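Local coordinates for threonine synthase (PDB 4F4F), which probably catalyses the pyridoxal-phosphate-dependent conversion of O-phospho-L-homoserine and water to L-threonine and phosphate, the last step of threonine biosynthesis, at residues A23-L28 against R126-V131; E137-V142 against D161-F166; A375-V380 against A426-E431; L388-A393 against A418-A423. All coordinates share one frame; numbering follows the deposited sequence.

In the fold
The contacts form two neighbouring pairs; contact 1 lies across the chain's centre from contacts 3 and 4. Contact 1 closes before contact 2 opens; their centres lie 11 Å apart, and helix 117-134 of the first runs on into strand 139-144 of the parallel sheet. Asp129 of that helix probably accepts from the backbone N atoms of Asp161 and Asn162, tying the two together. Contacts 3 and 4, with centres 9 Å apart, share helix 421-428, and contact 4 is nested inside the loop that contact 3 closes. About 32 Å separates the centres of contacts 2 and 4. Contact 4 alone holds a residue of the cofactor pocket, while contact 3 joins helix 370-384 to helix 421-428, Ile377 packing on Ala393 of contact 4.

Contact 1: residues A23-L28 against R126-V131; sequences ALLAGL and RMMDYV
Leu24 lays its two methyl branches over the flank of helix 117-134, crossing the side chains of Met127 and Met128 at a slant. Its CG stands anti to the backbone N (chi1 -178°), which carries the fork outward from helix 20-26: CD1 comes 3.7 Å from Met127 CB, and CD2 settles 3.8 Å from Met128 CB. One leucine thus straddles two consecutive residues of the partner helix, a task suited to its branched end. Met128 bends at its last torsion (chi3 -52°), which brings CE back to 4.1 Å from Leu24 CD2, the kind of fit a flexible thioether chain allows. Leu25 meets Val131 differently, tip to tip, with Leu25 CD1 3.5 Å from Val131 CG1. The short, branched valine keeps its methyls close to its own helix and offers a compact surface to the longer leucine. All of these meetings are apolar. Gly27, with positive phi, ends helix 20-26 just beyond. The contact joins a short helix of the N-terminal family region to helix 117-134 of the pyridoxal-phosphate enzyme region; Met80 of helix 74-86 also packs on Met127, and helix 117-134 leads on to strand 139-144 of the parallel sheet.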
# COMPACT_ATOMS: atom_id res chain seq x y z
N ALA A 23 2.89 -13.38 -12.23
CA ALA A 23 3.41 -12.70 -11.06
C ALA A 23 2.25 -12.13 -10.25
O ALA A 23 2.30 -12.15 -9.02
CB ALA A 23 4.40 -11.61 -11.42
N LEU A 24 1.22 -11.64 -10.94
CA LEU A 24 0.04 -11.08 -10.28
C LEU A 24 -0.69 -12.15 -9.46
O LEU A 24 -1.17 -11.87 -8.38
CB LEU A 24 -0.91 -10.45 -11.31
CG LEU A 24 -2.19 -9.78 -10.77
CD1 LEU A 24 -2.73 -8.73 -11.71
CD2 LEU A 24 -3.26 -10.82 -10.47
N LEU A 25 -0.79 -13.37 -9.97
CA LEU A 25 -1.53 -14.44 -9.30
C LEU A 25 -0.66 -15.23 -8.33
O LEU A 25 -1.14 -15.74 -7.31
CB LEU A 25 -2.07 -15.41 -10.34
CG LEU A 25 -3.15 -14.86 -11.26
CD1 LEU A 25 -3.48 -15.89 -12.32
CD2 LEU A 25 -4.40 -14.47 -10.47
N ALA A 26 0.62 -15.39 -8.68
CA ALA A 26 1.55 -16.09 -7.80
C ALA A 26 1.61 -15.41 -6.42
O ALA A 26 1.61 -16.11 -5.40
CB ALA A 26 2.92 -16.18 -8.45
N GLY A 27 1.66 -14.08 -6.37
CA GLY A 27 1.89 -13.36 -5.10
C GLY A 27 3.34 -13.55 -4.62
O GLY A 27 4.29 -13.11 -5.30
N LEU A 28 3.53 -14.17 -3.44
CA LEU A 28 4.86 -14.55 -2.90
C LEU A 28 5.57 -15.68 -3.68
O LEU A 28 4.94 -16.68 -3.96
CB LEU A 28 4.70 -15.08 -1.50
CG LEU A 28 6.00 -15.36 -0.74
CD1 LEU A 28 6.55 -14.08 -0.07
CD2 LEU A 28 5.75 -16.40 0.33
N ARG A 126 -9.23 -5.16 -10.57
CA ARG A 126 -9.64 -5.20 -11.98
C ARG A 126 -8.65 -5.94 -12.86
O ARG A 126 -9.05 -6.69 -13.74
CB ARG A 126 -9.91 -3.78 -12.53
CG ARG A 126 -11.11 -3.14 -11.87
CD ARG A 126 -11.39 -1.70 -12.25
NE ARG A 126 -12.70 -1.23 -11.77
CZ ARG A 126 -12.93 -0.79 -10.53
NH1 ARG A 126 -11.96 -0.76 -9.61
NH2 ARG A 126 -14.13 -0.38 -10.18
N MET A 127 -7.36 -5.77 -12.62
CA MET A 127 -6.34 -6.51 -13.35
C MET A 127 -6.51 -7.99 -13.07
O MET A 127 -6.46 -8.82 -13.97
CB MET A 127 -4.92 -6.05 -12.96
CG MET A 127 -4.63 -4.63 -13.40
SD MET A 127 -2.90 -4.19 -13.29
CE MET A 127 -2.54 -4.33 -11.53
N MET A 128 -6.70 -8.33 -11.79
CA MET A 128 -6.88 -9.72 -11.40
C MET A 128 -8.14 -10.30 -12.04
O MET A 128 -8.12 -11.43 -12.51
CB MET A 128 -6.93 -9.87 -9.88
CG MET A 128 -7.01 -11.32 -9.43
SD MET A 128 -7.02 -11.54 -7.62
CE MET A 128 -5.57 -10.60 -7.13
N ASP A 129 -9.22 -9.53 -12.07
CA ASP A 129 -10.48 -10.01 -12.68
C ASP A 129 -10.27 -10.38 -14.17
O ASP A 129 -10.78 -11.38 -14.66
CB ASP A 129 -11.53 -8.92 -12.55
CG ASP A 129 -12.93 -9.44 -12.31
OD1 ASP A 129 -13.11 -10.40 -11.53
OD2 ASP A 129 -13.86 -8.82 -12.83
N TYR A 130 -9.46 -9.57 -14.83
CA TYR A 130 -9.15 -9.74 -16.24
C TYR A 130 -8.28 -10.98 -16.44
O TYR A 130 -8.56 -11.81 -17.32
CB TYR A 130 -8.49 -8.49 -16.84
CG TYR A 130 -8.12 -8.71 -18.27
CD1 TYR A 130 -6.87 -9.23 -18.60
CD2 TYR A 130 -9.03 -8.47 -19.30
CE1 TYR A 130 -6.53 -9.47 -19.92
CE2 TYR A 130 -8.70 -8.72 -20.63
CZ TYR A 130 -7.44 -9.22 -20.92
OH TYR A 130 -7.06 -9.51 -22.22
N VAL A 131 -7.22 -11.11 -15.64
CA VAL A 131 -6.33 -12.28 -15.76
C VAL A 131 -7.07 -13.60 -15.50
O VAL A 131 -6.88 -14.59 -16.24
CB VAL A 131 -5.11 -12.14 -14.84
CG1 VAL A 131 -4.36 -13.46 -14.74
CG2 VAL A 131 -4.24 -10.97 -15.30

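Contact 2: residues E137-V142 against D161-F166; sequences ERATIV and DNTDIF
Arg138 grips the backbone oxygen of Asp161 end-on with two nitrogens: NH1 and NH2 each lie 3.1 Å from Asp161 O, reaching it from opposite faces of the carbonyl plane. Both bonds are bent, with N-H...O angles near 137°, as expected when both ends of one guanidinium converge on a single oxygen. The side chain bends at chi3 (51°) to bring the guanidinium over the loop that leads into strand 163-170, where Asn162 CA lies over one of its faces. Arg138 NH2 also makes a long salt bridge of 3.8 Å to Asp164 OD2, and a water accepts from that nitrogen while donating to Ala139 O. Asp164 has a second charged partner in Arg467, whose NE pairs with OD1.

Further along, the backbones pair as parallel strands: Ala139 N donates to Asn162 O, Asp164 N to Ala139 O, Ile141 N to Asp164 O at 2.8 Å, and Phe166 N to Ile141 O. The strands are the two arms of a beta-alpha-beta unit whose helix, 148-157, lies between them in the chain, and they are the second and third strands across the five-stranded parallel sheet.

Side chains alternate between its faces. Ile141 and Ile165 share one, with Ile141 CG2 3.8 Å from Ile165 CD1, and Phe157 of helix 148-157 packs on both; branched isoleucines suit such a buried layer. On the other face Thr140 turns CG2 to Phe166, 3.5 Å from CE1, while its OG1 is hydrogen-bonded to Leu219 O. The Phe166 ring has Ile141 O at its edge, in plane, and stacks with His191; helix 455-465 covers this side.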
# COMPACT_ATOMS: atom_id res chain seq x y z
N GLU A 137 -10.71 -18.95 -14.93
CA GLU A 137 -10.60 -19.24 -13.51
C GLU A 137 -11.37 -18.24 -12.70
O GLU A 137 -11.80 -17.17 -13.21
CB GLU A 137 -9.13 -19.20 -13.06
CG GLU A 137 -8.34 -20.43 -13.47
CD GLU A 137 -6.87 -20.26 -13.20
OE1 GLU A 137 -6.52 -19.40 -12.38
OE2 GLU A 137 -6.06 -20.98 -13.81
N ARG A 138 -11.53 -18.58 -11.43
CA ARG A 138 -12.12 -17.72 -10.44
C ARG A 138 -11.18 -17.75 -9.25
O ARG A 138 -10.25 -18.57 -9.21
CB ARG A 138 -13.51 -18.22 -10.04
CG ARG A 138 -14.45 -18.44 -11.24
CD ARG A 138 -15.89 -18.69 -10.81
NE ARG A 138 -16.26 -17.63 -9.90
CZ ARG A 138 -16.80 -16.46 -10.25
NH1 ARG A 138 -17.10 -16.20 -11.52
NH2 ARG A 138 -17.04 -15.56 -9.31
N ALA A 139 -11.39 -16.85 -8.31
CA ALA A 139 -10.60 -16.86 -7.06
C ALA A 139 -11.47 -16.53 -5.86
O ALA A 139 -12.45 -15.80 -5.97
CB ALA A 139 -9.44 -15.89 -7.14
N THR A 140 -11.06 -17.03 -4.69
CA THR A 140 -11.68 -16.72 -3.42
C THR A 140 -10.62 -15.91 -2.66
O THR A 140 -9.59 -16.44 -2.27
CB THR A 140 -12.05 -18.02 -2.67
OG1 THR A 140 -12.95 -18.81 -3.47
CG2 THR A 140 -12.70 -17.70 -1.31
N ILE A 141 -10.86 -14.61 -2.53
CA ILE A 141 -9.94 -13.69 -1.82
C ILE A 141 -10.22 -13.78 -0.34
O ILE A 141 -11.37 -13.63 0.08
CB ILE A 141 -10.11 -12.22 -2.26
CG1 ILE A 141 -10.06 -12.10 -3.81
CG2 ILE A 141 -9.06 -11.33 -1.55
CD1 ILE A 141 -8.72 -12.36 -4.43
N VAL A 142 -9.20 -14.04 0.47
CA VAL A 142 -9.41 -14.17 1.91
C VAL A 142 -8.37 -13.33 2.66
O VAL A 142 -7.21 -13.37 2.33
CB VAL A 142 -9.37 -15.66 2.36
CG1 VAL A 142 -9.66 -15.75 3.85
CG2 VAL A 142 -10.42 -16.51 1.61
N ASP A 161 -16.30 -9.68 -11.31
CA ASP A 161 -17.00 -10.83 -11.86
C ASP A 161 -16.42 -12.18 -11.39
O ASP A 161 -17.17 -13.12 -11.17
CB ASP A 161 -16.99 -10.76 -13.40
CG ASP A 161 -17.63 -9.46 -13.96
OD1 ASP A 161 -18.53 -8.87 -13.31
OD2 ASP A 161 -17.23 -9.04 -15.07
N ASN A 162 -15.10 -12.26 -11.22
CA ASN A 162 -14.42 -13.56 -11.08
C ASN A 162 -13.87 -13.87 -9.68
O ASN A 162 -13.16 -14.87 -9.50
CB ASN A 162 -13.31 -13.66 -12.14
CG ASN A 162 -13.87 -13.56 -13.55
OD1 ASN A 162 -13.43 -12.75 -14.37
ND2 ASN A 162 -14.87 -14.33 -13.81
N THR A 163 -14.26 -13.04 -8.71
CA THR A 163 -13.79 -13.16 -7.32
C THR A 163 -14.96 -13.04 -6.34
O THR A 163 -16.01 -12.48 -6.67
CB THR A 163 -12.72 -12.11 -6.96
OG1 THR A 163 -13.24 -10.79 -7.19
CG2 THR A 163 -11.45 -12.34 -7.78
N ASP A 164 -14.78 -13.69 -5.18
CA ASP A 164 -15.61 -13.52 -3.99
C ASP A 164 -14.59 -13.20 -2.89
O ASP A 164 -13.49 -13.80 -2.84
CB ASP A 164 -16.39 -14.80 -3.66
CG ASP A 164 -17.39 -15.17 -4.75
OD1 ASP A 164 -18.39 -14.46 -4.90
OD2 ASP A 164 -17.15 -16.14 -5.51
N ILE A 165 -14.92 -12.24 -2.05
CA ILE A 165 -14.01 -11.79 -1.03
C ILE A 165 -14.59 -11.99 0.37
O ILE A 165 -15.77 -11.71 0.62
CB ILE A 165 -13.57 -10.33 -1.29
CG1 ILE A 165 -12.52 -9.88 -0.25
CG2 ILE A 165 -14.79 -9.44 -1.31
CD1 ILE A 165 -11.64 -8.70 -0.60
N PHE A 166 -13.75 -12.54 1.25
CA PHE A 166 -14.08 -12.81 2.63
C PHE A 166 -13.02 -12.12 3.50
O PHE A 166 -11.83 -12.40 3.39
CB PHE A 166 -14.09 -14.33 2.92
CG PHE A 166 -15.01 -15.11 2.01
CD1 PHE A 166 -14.67 -15.31 0.69
CD2 PHE A 166 -16.22 -15.59 2.47
CE1 PHE A 166 -15.54 -16.00 -0.16
CE2 PHE A 166 -17.07 -16.28 1.64
CZ PHE A 166 -16.74 -16.50 0.33
O HOH W 1 -15.37 -16.57 -7.12

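Contact 3: residues A375-V380 against A426-E431; sequences ATIESV and AACGVE
Ile377 holds CG1 anti to its carbonyl carbon (chi1 -62°), which sets CG1 and CG2 on the side of helix 421-428, and the extended chi2 carries CD1 on to Ala427. CD1 comes to rest 3.9 Å from Ala427 CB. The other branch, CG2, meets Cys428 SG, also at 3.9 Å. Cys428 holds its sulfur between the backbone N and the carbonyl carbon (chi1 69°), a setting that swings SG to the isoleucine and also lets it accept a weak hydrogen bond from Val430 N, 3.7 Å away.

The two neighbours in the chain therefore serve one isoleucine. The CA atoms of Glu378 and Cys428 are 4.9 Å apart, a near approach that is consistent with the small side chains of Ala427 and Cys428 together, and the sulfur is compact and polarisable enough to lie against a methyl.

This is the join of helix 370-384 with the end of helix 421-428; segment 426-431 lies within the threonine synthase C-terminal family region. Gly429, with positive phi, turns the chain out of the helix.

Glu378 takes part through its aliphatic stem, with CB 3.6 Å from Ala427 O and CG 3.8 Å from the same oxygen. Beyond CG the chain bends and leads its carboxylate away from the partner segment, where OE2 makes a weak hydrogen bond to Ser382 OG. Ala374, a turn before Ile377 on helix 370-384, also packs on Ala427, and Leu381 lies on Cys428.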
# COMPACT_ATOMS: atom_id res chain seq x y z
N ALA A 375 1.43 17.57 17.75
CA ALA A 375 1.90 18.95 17.68
C ALA A 375 1.89 19.41 16.20
O ALA A 375 1.51 20.53 15.92
CB ALA A 375 3.30 19.07 18.30
N THR A 376 2.31 18.53 15.30
CA THR A 376 2.28 18.79 13.86
C THR A 376 0.86 18.99 13.34
O THR A 376 0.59 19.96 12.61
CB THR A 376 2.97 17.66 13.10
OG1 THR A 376 4.27 17.43 13.69
CG2 THR A 376 3.12 18.00 11.61
N ILE A 377 -0.08 18.15 13.75
CA ILE A 377 -1.49 18.39 13.33
C ILE A 377 -1.95 19.78 13.77
O ILE A 377 -2.50 20.55 12.99
CB ILE A 377 -2.50 17.32 13.86
CG1 ILE A 377 -2.17 15.91 13.31
CG2 ILE A 377 -3.93 17.73 13.51
CD1 ILE A 377 -2.92 14.78 13.98
N GLU A 378 -1.70 20.12 15.03
CA GLU A 378 -2.16 21.38 15.56
C GLU A 378 -1.49 22.58 14.87
O GLU A 378 -2.18 23.52 14.52
CB GLU A 378 -1.99 21.42 17.07
CG GLU A 378 -2.80 22.52 17.74
CD GLU A 378 -2.12 23.86 17.70
OE1 GLU A 378 -0.88 23.90 17.49
OE2 GLU A 378 -2.81 24.88 17.90
N SER A 379 -0.17 22.53 14.64
CA SER A 379 0.52 23.67 14.00
C SER A 379 0.10 23.86 12.55
O SER A 379 -0.12 24.97 12.15
CB SER A 379 2.06 23.63 14.07
OG SER A 379 2.58 22.57 13.33
N VAL A 380 0.03 22.78 11.77
CA VAL A 380 -0.41 22.89 10.37
C VAL A 380 -1.87 23.42 10.26
O VAL A 380 -2.16 24.26 9.40
CB VAL A 380 -0.20 21.60 9.58
CG1 VAL A 380 -0.69 21.76 8.15
CG2 VAL A 380 1.28 21.23 9.56
N ALA A 426 -8.02 14.85 19.63
CA ALA A 426 -7.06 14.96 20.73
C ALA A 426 -5.96 15.96 20.39
O ALA A 426 -5.56 16.74 21.23
CB ALA A 426 -6.46 13.59 21.07
N ALA A 427 -5.51 15.98 19.14
CA ALA A 427 -4.40 16.84 18.75
C ALA A 427 -4.78 18.30 18.65
O ALA A 427 -4.00 19.17 19.03
CB ALA A 427 -3.81 16.39 17.41
N CYS A 428 -5.95 18.59 18.11
CA CYS A 428 -6.29 19.97 17.77
C CYS A 428 -7.69 20.40 18.08
O CYS A 428 -8.05 21.52 17.78
CB CYS A 428 -6.03 20.19 16.27
SG CYS A 428 -7.14 19.32 15.13
N GLY A 429 -8.50 19.52 18.66
CA GLY A 429 -9.87 19.86 19.01
C GLY A 429 -10.90 19.84 17.89
O GLY A 429 -12.08 20.11 18.14
N VAL A 430 -10.49 19.55 16.66
CA VAL A 430 -11.46 19.49 15.56
C VAL A 430 -11.98 18.06 15.41
O VAL A 430 -11.21 17.10 15.47
CB VAL A 430 -10.83 19.97 14.25
CG1 VAL A 430 -11.70 19.59 13.05
CG2 VAL A 430 -10.58 21.47 14.31
N GLU A 431 -13.30 17.93 15.27
CA GLU A 431 -13.89 16.64 14.93
C GLU A 431 -13.97 16.64 13.41
O GLU A 431 -14.77 17.37 12.85
CB GLU A 431 -15.29 16.48 15.56
CG GLU A 431 -15.93 15.09 15.40
CD GLU A 431 -15.04 13.93 15.82
OE1 GLU A 431 -14.37 13.99 16.87
OE2 GLU A 431 -15.03 12.93 15.08

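Contact 4: residues L388-A393 against A418-A423; sequences LDPHSA and AKFPDA. With PLP (pyridoxal-5'-phosphate), chain C.
Asp389 and Phe420 each occupy the residue just before a helix, and with their CA atoms 6.5 Å apart, the starts of helices 390-402 and 421-428 lie close. Asp389 and Phe420 point the same way, side by side, with Asp389 OD1 3.4 Å from Phe420 CD2. The aspartate is a true N-cap: OD2 takes Ser392 N at 2.9 Å, from above the carboxylate plane, and Ser392 OG as well, while OD1 accepts a weak bond from His391 N. OD1 also offers its syn lone pair to His391 ND1, 2.8 Å away, in a nearly straight bond (173°) lying in the imidazole plane. That fixes the ring's rotation, and His391 NE2 is held in turn by Ser312 N.

His391 belongs to the cofactor pocket: the methyl carbon C2A of pyridoxal phosphate lies over one ring face. The side chains of Phe420 and His391 cross at about a right angle, but the rings meet obliquely, planes 58° apart, with His391 CE1 over the phenyl face and 3.4 Å from Phe420 CE2. Pro390, rigid and apolar at the first helical turn, puts CD 3.8 Å from Phe420 CB and CG 3.9 Å from Ala423 CB, where a small methyl suffices.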
# COMPACT_ATOMS: atom_id res chain seq x y z
N LEU A 388 -4.54 17.60 8.97
CA LEU A 388 -3.90 16.31 8.72
C LEU A 388 -4.42 15.20 9.64
O LEU A 388 -4.68 15.41 10.84
CB LEU A 388 -2.39 16.42 8.95
CG LEU A 388 -1.59 17.32 8.03
CD1 LEU A 388 -0.45 18.03 8.77
CD2 LEU A 388 -1.08 16.52 6.81
N ASP A 389 -4.48 13.99 9.09
CA ASP A 389 -4.60 12.79 9.90
C ASP A 389 -3.20 12.52 10.54
O ASP A 389 -2.18 13.14 10.16
CB ASP A 389 -5.12 11.60 9.05
CG ASP A 389 -4.06 10.56 8.78
OD1 ASP A 389 -4.11 9.49 9.41
OD2 ASP A 389 -3.18 10.81 7.94
N PRO A 390 -3.13 11.58 11.48
CA PRO A 390 -1.84 11.33 12.16
C PRO A 390 -0.74 10.71 11.29
O PRO A 390 0.40 11.14 11.37
CB PRO A 390 -2.21 10.38 13.31
CG PRO A 390 -3.63 9.99 13.11
CD PRO A 390 -4.26 10.92 12.15
N HIS A 391 -1.08 9.76 10.42
CA HIS A 391 -0.09 9.16 9.54
C HIS A 391 0.52 10.26 8.65
O HIS A 391 1.75 10.36 8.51
CB HIS A 391 -0.70 8.07 8.65
CG HIS A 391 -1.44 6.98 9.40
ND1 HIS A 391 -2.72 7.12 9.83
CD2 HIS A 391 -1.04 5.70 9.76
CE1 HIS A 391 -3.11 5.98 10.42
NE2 HIS A 391 -2.08 5.12 10.39
N SER A 392 -0.33 11.09 8.07
CA SER A 392 0.12 12.16 7.19
C SER A 392 0.92 13.22 7.94
O SER A 392 1.91 13.73 7.42
CB SER A 392 -1.07 12.82 6.52
OG SER A 392 -1.88 11.84 5.86
N ALA A 393 0.53 13.50 9.17
CA ALA A 393 1.27 14.43 9.99
C ALA A 393 2.67 13.92 10.30
O ALA A 393 3.61 14.71 10.39
CB ALA A 393 0.50 14.76 11.27
N ALA A 418 -10.82 12.19 8.76
CA ALA A 418 -12.02 11.54 9.28
C ALA A 418 -11.87 10.03 9.51
O ALA A 418 -12.73 9.45 10.16
CB ALA A 418 -13.24 11.82 8.41
N LYS A 419 -10.81 9.42 9.01
CA LYS A 419 -10.52 8.00 9.25
C LYS A 419 -9.93 7.76 10.64
O LYS A 419 -9.94 6.62 11.12
CB LYS A 419 -9.54 7.43 8.20
CG LYS A 419 -10.16 6.97 6.89
CD LYS A 419 -11.24 5.91 7.15
CE LYS A 419 -11.22 4.70 6.21
NZ LYS A 419 -9.93 4.05 5.96
N PHE A 420 -9.42 8.82 11.29
CA PHE A 420 -8.79 8.70 12.62
C PHE A 420 -9.20 9.89 13.45
O PHE A 420 -8.36 10.66 13.90
CB PHE A 420 -7.27 8.57 12.44
CG PHE A 420 -6.89 7.33 11.68
CD1 PHE A 420 -6.93 6.09 12.29
CD2 PHE A 420 -6.64 7.39 10.31
CE1 PHE A 420 -6.66 4.93 11.59
CE2 PHE A 420 -6.37 6.25 9.60
CZ PHE A 420 -6.38 5.02 10.23
N PRO A 421 -10.52 10.05 13.66
CA PRO A 421 -11.04 11.23 14.30
C PRO A 421 -10.57 11.40 15.76
O PRO A 421 -10.40 12.53 16.20
CB PRO A 421 -12.55 11.02 14.24
CG PRO A 421 -12.72 9.54 14.27
CD PRO A 421 -11.56 9.01 13.49
N ASP A 422 -10.36 10.31 16.50
CA ASP A 422 -9.97 10.42 17.93
C ASP A 422 -8.63 11.15 18.09
O ASP A 422 -8.48 12.07 18.93
CB ASP A 422 -9.84 9.05 18.61
CG ASP A 422 -11.18 8.37 18.86
OD1 ASP A 422 -12.24 8.99 18.64
OD2 ASP A 422 -11.16 7.20 19.30
N ALA A 423 -7.66 10.71 17.31
CA ALA A 423 -6.33 11.26 17.39
C ALA A 423 -6.34 12.70 16.90
O ALA A 423 -5.68 13.54 17.47
CB ALA A 423 -5.37 10.43 16.57
N1 PLP C . -0.42 5.37 6.13
C2 PLP C . -1.69 4.82 6.03
C2A PLP C . -2.97 5.60 6.27
C3 PLP C . -1.83 3.39 5.64
O3 PLP C . -3.10 2.84 5.52
C4 PLP C . -0.56 2.62 5.40
C4A PLP C . -0.55 1.18 4.99
C5 PLP C . 0.75 3.31 5.53
C6 PLP C . 0.73 4.68 5.88
C5A PLP C . 2.05 2.53 5.23
O4P PLP C . 2.17 2.07 3.83
P PLP C . 3.32 1.04 3.25
O1P PLP C . 4.65 1.60 3.72
O2P PLP C . 2.96 -0.29 3.89
O3P PLP C . 3.20 0.99 1.74